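Local coordinates for protein Dot/Icm T4SS effector (Legionella pneumophila, PDB 6VVC) that acts as a Dot/Icm-secreted effector kinase that is activated by inositol hexakisphosphate from the host cell, at residues T27-S32 and L144-N149; K36-Y41 and I124-F129. All blocks are in the same frame, centred on the assembly; numbering follows the deposited sequence.

Interaction 1. Residues T27-S32 and L144-N149. With EDO (1,2-ethanediol), chain B.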
# COMPACT_ATOMS: atom_id res chain seq x y z
N THR A 27 18.76 -12.86 -4.63
CA THR A 27 18.64 -12.91 -3.18
C THR A 27 19.81 -12.27 -2.44
O THR A 27 19.56 -11.58 -1.43
CB THR A 27 18.47 -14.37 -2.73
OG1 THR A 27 17.38 -14.97 -3.45
CG2 THR A 27 18.19 -14.45 -1.24
N PRO A 28 21.07 -12.43 -2.85
CA PRO A 28 22.16 -11.83 -2.07
C PRO A 28 22.11 -10.32 -2.01
O PRO A 28 22.78 -9.73 -1.14
CB PRO A 28 23.43 -12.31 -2.81
CG PRO A 28 22.99 -13.51 -3.59
CD PRO A 28 21.57 -13.24 -3.98
N HIS A 29 21.36 -9.66 -2.89
CA HIS A 29 21.22 -8.21 -2.81
C HIS A 29 20.30 -7.76 -1.68
O HIS A 29 20.34 -6.59 -1.30
CB HIS A 29 20.69 -7.65 -4.13
CG HIS A 29 21.68 -7.70 -5.26
ND1 HIS A 29 22.43 -6.60 -5.63
CD2 HIS A 29 22.03 -8.70 -6.10
CE1 HIS A 29 23.21 -6.93 -6.65
NE2 HIS A 29 22.99 -8.20 -6.95
N TYR A 30 19.49 -8.67 -1.13
CA TYR A 30 18.43 -8.26 -0.22
C TYR A 30 18.37 -9.10 1.06
O TYR A 30 17.98 -8.59 2.11
CB TYR A 30 17.08 -8.34 -0.94
CG TYR A 30 16.99 -7.45 -2.16
CD1 TYR A 30 16.94 -6.07 -2.04
CD2 TYR A 30 16.94 -8.00 -3.44
CE1 TYR A 30 16.85 -5.26 -3.15
CE2 TYR A 30 16.86 -7.19 -4.55
CZ TYR A 30 16.81 -5.82 -4.41
OH TYR A 30 16.72 -5.01 -5.52
N LEU A 31 18.76 -10.37 0.98
CA LEU A 31 18.79 -11.26 2.13
C LEU A 31 20.15 -11.93 2.20
O LEU A 31 20.81 -12.13 1.18
CB LEU A 31 17.68 -12.33 2.08
CG LEU A 31 16.22 -11.87 2.06
CD1 LEU A 31 15.31 -13.07 1.89
CD2 LEU A 31 15.86 -11.10 3.32
N SER A 32 20.57 -12.28 3.41
CA SER A 32 21.89 -12.86 3.60
C SER A 32 21.87 -14.37 3.33
O SER A 32 20.83 -14.97 3.08
CB SER A 32 22.40 -12.57 5.02
OG SER A 32 21.60 -13.21 6.00
N LEU A 144 12.83 -2.54 -1.47
CA LEU A 144 13.58 -3.22 -0.42
C LEU A 144 14.90 -2.49 -0.20
O LEU A 144 15.35 -1.71 -1.04
CB LEU A 144 13.86 -4.69 -0.78
CG LEU A 144 12.70 -5.67 -0.88
CD1 LEU A 144 13.20 -7.01 -1.41
CD2 LEU A 144 12.02 -5.86 0.47
N TRP A 145 15.52 -2.75 0.95
CA TRP A 145 16.86 -2.26 1.22
C TRP A 145 17.87 -3.15 0.50
O TRP A 145 17.88 -4.37 0.70
CB TRP A 145 17.16 -2.25 2.72
CG TRP A 145 16.48 -1.17 3.49
CD1 TRP A 145 15.33 -1.27 4.21
CD2 TRP A 145 16.94 0.19 3.64
NE1 TRP A 145 15.03 -0.06 4.80
CE2 TRP A 145 16.00 0.85 4.46
CE3 TRP A 145 18.03 0.90 3.15
CZ2 TRP A 145 16.13 2.19 4.81
CZ3 TRP A 145 18.16 2.24 3.50
CH2 TRP A 145 17.22 2.87 4.32
N ASN A 146 18.72 -2.55 -0.32
CA ASN A 146 19.80 -3.28 -0.97
C ASN A 146 21.00 -3.33 -0.01
O ASN A 146 21.55 -2.28 0.34
CB ASN A 146 20.18 -2.63 -2.29
CG ASN A 146 21.17 -3.46 -3.09
OD1 ASN A 146 22.24 -3.80 -2.61
ND2 ASN A 146 20.79 -3.79 -4.32
N ILE A 147 21.38 -4.54 0.39
CA ILE A 147 22.45 -4.75 1.36
C ILE A 147 23.65 -5.46 0.73
O ILE A 147 24.50 -5.98 1.45
CB ILE A 147 21.94 -5.52 2.59
CG1 ILE A 147 21.34 -6.86 2.16
CG2 ILE A 147 20.92 -4.68 3.36
CD1 ILE A 147 21.10 -7.82 3.30
N LYS A 148 23.72 -5.49 -0.60
CA LYS A 148 24.82 -6.17 -1.27
C LYS A 148 26.16 -5.66 -0.77
O LYS A 148 27.05 -6.45 -0.41
CB LYS A 148 24.70 -5.98 -2.79
CG LYS A 148 25.73 -6.74 -3.61
CD LYS A 148 25.55 -8.24 -3.48
CE LYS A 148 26.48 -9.00 -4.42
NZ LYS A 148 25.85 -9.27 -5.74
N ASN A 149 26.33 -4.34 -0.72
CA ASN A 149 27.58 -3.72 -0.31
C ASN A 149 27.38 -3.08 1.06
O ASN A 149 26.60 -2.14 1.21
CB ASN A 149 28.03 -2.68 -1.34
CG ASN A 149 29.34 -2.02 -0.98
OD1 ASN A 149 29.94 -2.32 0.05
ND2 ASN A 149 29.80 -1.11 -1.83
C1 EDO B . 20.05 -5.50 -8.32
O1 EDO B . 19.66 -6.05 -9.58
C2 EDO B . 19.07 -5.95 -7.24
O2 EDO B . 17.72 -5.72 -7.69
O HOH W 1 18.30 -2.62 -5.26
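P28 meets K148 at the outer margin, its carbonyl O 3.9 Å from K148 CD. The bent lysine chain then runs across H29 and lays that same CD over the middle of the imidazole, 4.1 Å from the centroid, a CH-pi contact. The other face of the ring is turned to the 1,2-ethanediol, probably picked up from the crystallisation liquor, and the N146 amide stands at its edge, nearly perpendicular to it. Backbone pairing is limited to I147 N donating to H29 O at 2.9 Å, while N146 CA adds a CA-H...O contact to the same oxygen. The N146 side chain, with CG anti to the backbone N (chi1 -172°), puts OD1 where it accepts from K148 N, making an Asx turn that bends the chain from N146 to K148 beside H29. The buried Y30 ring follows: L144 CD1 lies over one face, and W145 O approaches the edge at CD1 (3.4 Å). A water links Y30 OH to N146 ND2. I147 CD1 packs against Y30 O (3.4 Å), which with W145 O is also bonded by N121 of helix 114-133. This is a loop docked on the margin of a two-stranded antiparallel hairpin, strands 144-146 and 154-156, in the N-terminal half of the kinase.

Interaction 2. Residues K36-Y41 and I124-F129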
# COMPACT_ATOMS: atom_id res chain seq x y z
N LYS A 36 16.56 -19.09 4.56
CA LYS A 36 16.00 -20.15 3.72
C LYS A 36 14.49 -20.04 3.54
O LYS A 36 13.88 -20.99 3.04
CB LYS A 36 16.34 -21.53 4.30
CG LYS A 36 17.79 -21.94 4.17
CD LYS A 36 17.98 -23.38 4.63
CE LYS A 36 19.39 -23.87 4.39
NZ LYS A 36 19.56 -25.29 4.80
N GLU A 37 13.86 -18.93 3.94
CA GLU A 37 12.42 -18.83 3.76
C GLU A 37 12.04 -18.14 2.45
O GLU A 37 11.04 -18.51 1.84
CB GLU A 37 11.76 -18.09 4.93
CG GLU A 37 10.24 -18.17 4.87
CD GLU A 37 9.55 -17.61 6.09
OE1 GLU A 37 10.24 -17.05 6.97
OE2 GLU A 37 8.31 -17.72 6.17
N PHE A 38 12.81 -17.14 2.02
CA PHE A 38 12.50 -16.41 0.80
C PHE A 38 13.71 -16.35 -0.12
O PHE A 38 14.86 -16.32 0.32
CB PHE A 38 12.05 -14.97 1.09
CG PHE A 38 10.88 -14.87 2.02
CD1 PHE A 38 9.60 -15.16 1.58
CD2 PHE A 38 11.06 -14.47 3.33
CE1 PHE A 38 8.52 -15.06 2.44
CE2 PHE A 38 9.98 -14.37 4.19
CZ PHE A 38 8.71 -14.67 3.75
N LYS A 39 13.42 -16.36 -1.42
CA LYS A 39 14.38 -16.02 -2.46
C LYS A 39 13.75 -14.98 -3.36
O LYS A 39 12.53 -14.90 -3.50
CB LYS A 39 14.80 -17.25 -3.27
CG LYS A 39 15.66 -18.23 -2.48
CD LYS A 39 16.23 -19.34 -3.36
CE LYS A 39 17.34 -18.83 -4.28
NZ LYS A 39 18.56 -18.44 -3.52
N ILE A 40 14.60 -14.17 -3.99
CA ILE A 40 14.16 -13.06 -4.83
C ILE A 40 14.71 -13.29 -6.23
O ILE A 40 15.92 -13.51 -6.40
CB ILE A 40 14.61 -11.71 -4.26
CG1 ILE A 40 13.99 -11.52 -2.87
CG2 ILE A 40 14.21 -10.57 -5.18
CD1 ILE A 40 14.71 -10.51 -2.00
N TYR A 41 13.83 -13.24 -7.22
CA TYR A 41 14.18 -13.56 -8.60
C TYR A 41 13.69 -12.46 -9.53
O TYR A 41 12.65 -11.83 -9.29
CB TYR A 41 13.55 -14.88 -9.06
CG TYR A 41 13.97 -16.10 -8.28
CD1 TYR A 41 15.13 -16.79 -8.61
CD2 TYR A 41 13.20 -16.58 -7.23
CE1 TYR A 41 15.51 -17.92 -7.91
CE2 TYR A 41 13.57 -17.70 -6.52
CZ TYR A 41 14.73 -18.37 -6.86
OH TYR A 41 15.11 -19.49 -6.17
N ILE A 124 8.99 -6.41 5.06
CA ILE A 124 8.38 -5.94 3.82
C ILE A 124 7.89 -7.11 2.98
O ILE A 124 6.79 -7.06 2.41
CB ILE A 124 9.36 -5.06 3.04
CG1 ILE A 124 9.66 -3.77 3.81
CG2 ILE A 124 8.80 -4.75 1.65
CD1 ILE A 124 10.82 -2.98 3.24
N ILE A 125 8.70 -8.16 2.87
CA ILE A 125 8.28 -9.32 2.08
C ILE A 125 6.99 -9.91 2.65
O ILE A 125 6.08 -10.28 1.91
CB ILE A 125 9.40 -10.38 2.03
CG1 ILE A 125 10.57 -9.85 1.20
CG2 ILE A 125 8.87 -11.69 1.45
CD1 ILE A 125 11.85 -10.64 1.34
N GLU A 126 6.91 -10.00 3.98
CA GLU A 126 5.68 -10.49 4.60
C GLU A 126 4.53 -9.52 4.40
O GLU A 126 3.37 -9.95 4.31
CB GLU A 126 5.92 -10.75 6.09
CG GLU A 126 5.03 -11.84 6.66
CD GLU A 126 5.27 -13.18 6.00
OE1 GLU A 126 6.42 -13.67 6.02
OE2 GLU A 126 4.30 -13.74 5.43
N GLN A 127 4.82 -8.22 4.33
CA GLN A 127 3.78 -7.26 3.96
C GLN A 127 3.24 -7.55 2.57
O GLN A 127 2.02 -7.48 2.34
CB GLN A 127 4.33 -5.84 4.04
CG GLN A 127 4.53 -5.34 5.46
CD GLN A 127 5.37 -4.08 5.55
OE1 GLN A 127 5.84 -3.55 4.54
NE2 GLN A 127 5.57 -3.59 6.77
N GLN A 128 4.12 -7.89 1.63
CA GLN A 128 3.68 -8.16 0.26
C GLN A 128 2.71 -9.33 0.21
O GLN A 128 1.67 -9.26 -0.46
CB GLN A 128 4.90 -8.43 -0.63
CG GLN A 128 5.76 -7.20 -0.89
CD GLN A 128 5.22 -6.34 -2.01
OE1 GLN A 128 4.02 -6.33 -2.28
NE2 GLN A 128 6.11 -5.61 -2.68
N PHE A 129 3.03 -10.42 0.90
CA PHE A 129 2.12 -11.57 0.92
C PHE A 129 0.84 -11.25 1.67
O PHE A 129 -0.25 -11.67 1.26
CB PHE A 129 2.82 -12.78 1.53
CG PHE A 129 3.80 -13.44 0.61
CD1 PHE A 129 3.36 -14.23 -0.44
CD2 PHE A 129 5.17 -13.26 0.79
CE1 PHE A 129 4.27 -14.83 -1.30
CE2 PHE A 129 6.07 -13.87 -0.07
CZ PHE A 129 5.62 -14.65 -1.11
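F38 projects from its strand as a flat knob, and I125 of helix 124-129 plants a methyl group squarely on it: I125 CG2 stands 3.5 Å from the ring centroid and only 12° off the normal, a CH-pi contact. That methyl lies anti to the backbone N of I125, a position from which it reaches out of the helix toward the strand. E37 CG, from the preceding residue, lies over the other face of the phenyl, offset toward the rim, while the isoleucine methyl sits over the centre. Around the rim, E126 bends at its second torsion and sets OE1 in the plane of the phenyl, 3.4 Å from F38 CZ, with the carboxylate turned about 50° to the ring. Strand 38-41 and helix 124-129 pass nearly at right angles (81°), their axes 11.2 Å apart; helix 114-133, which by its place in the chain probably corresponds to helix alphaC of a kinase N-lobe, here packs across an antiparallel sheet of the N-terminal region. One turn beyond I125 on the helix, F129 completes the hollow that receives the phenyl, its CE2 lying 3.7 Å from F38 CE1; the two rings approach obliquely. I40, two residues along the strand, turns its tip to the same isoleucine but more loosely, CD1 of I40 being 4.4 Å from CD1 of I125. E37 OE2 and E126 OE1 come within 4.5 Å of each other, and R51 of strand 46-53 forms salt bridges with both oxygens, probably offsetting their repulsion. R51 also makes a cation-pi contact with F129, joining the acidic rim of the hollow to its aromatic wall.

In the fold
The centres of the two interactions lie 12 Å apart, on the same side of the chain's centre, and their residues touch: T27 OG1 probably accepts a hydrogen bond from I40 N, Y30 CB packs on I40 CD1, and L144 CD2 on I124 CG2. Interaction 2 is nested in sequence within the loop closed by interaction 1, the order being 27-32, 36-41, 124-129 and 144-149. The loop at 27-32 leads into strand 38-43, while helix 114-133 is followed by strand 144-146. Together they fasten the N-terminal sheet to the helix and hairpin, which, by their order in the chain, probably correspond to the alphaC and beta4-beta5 elements of a kinase N-lobe.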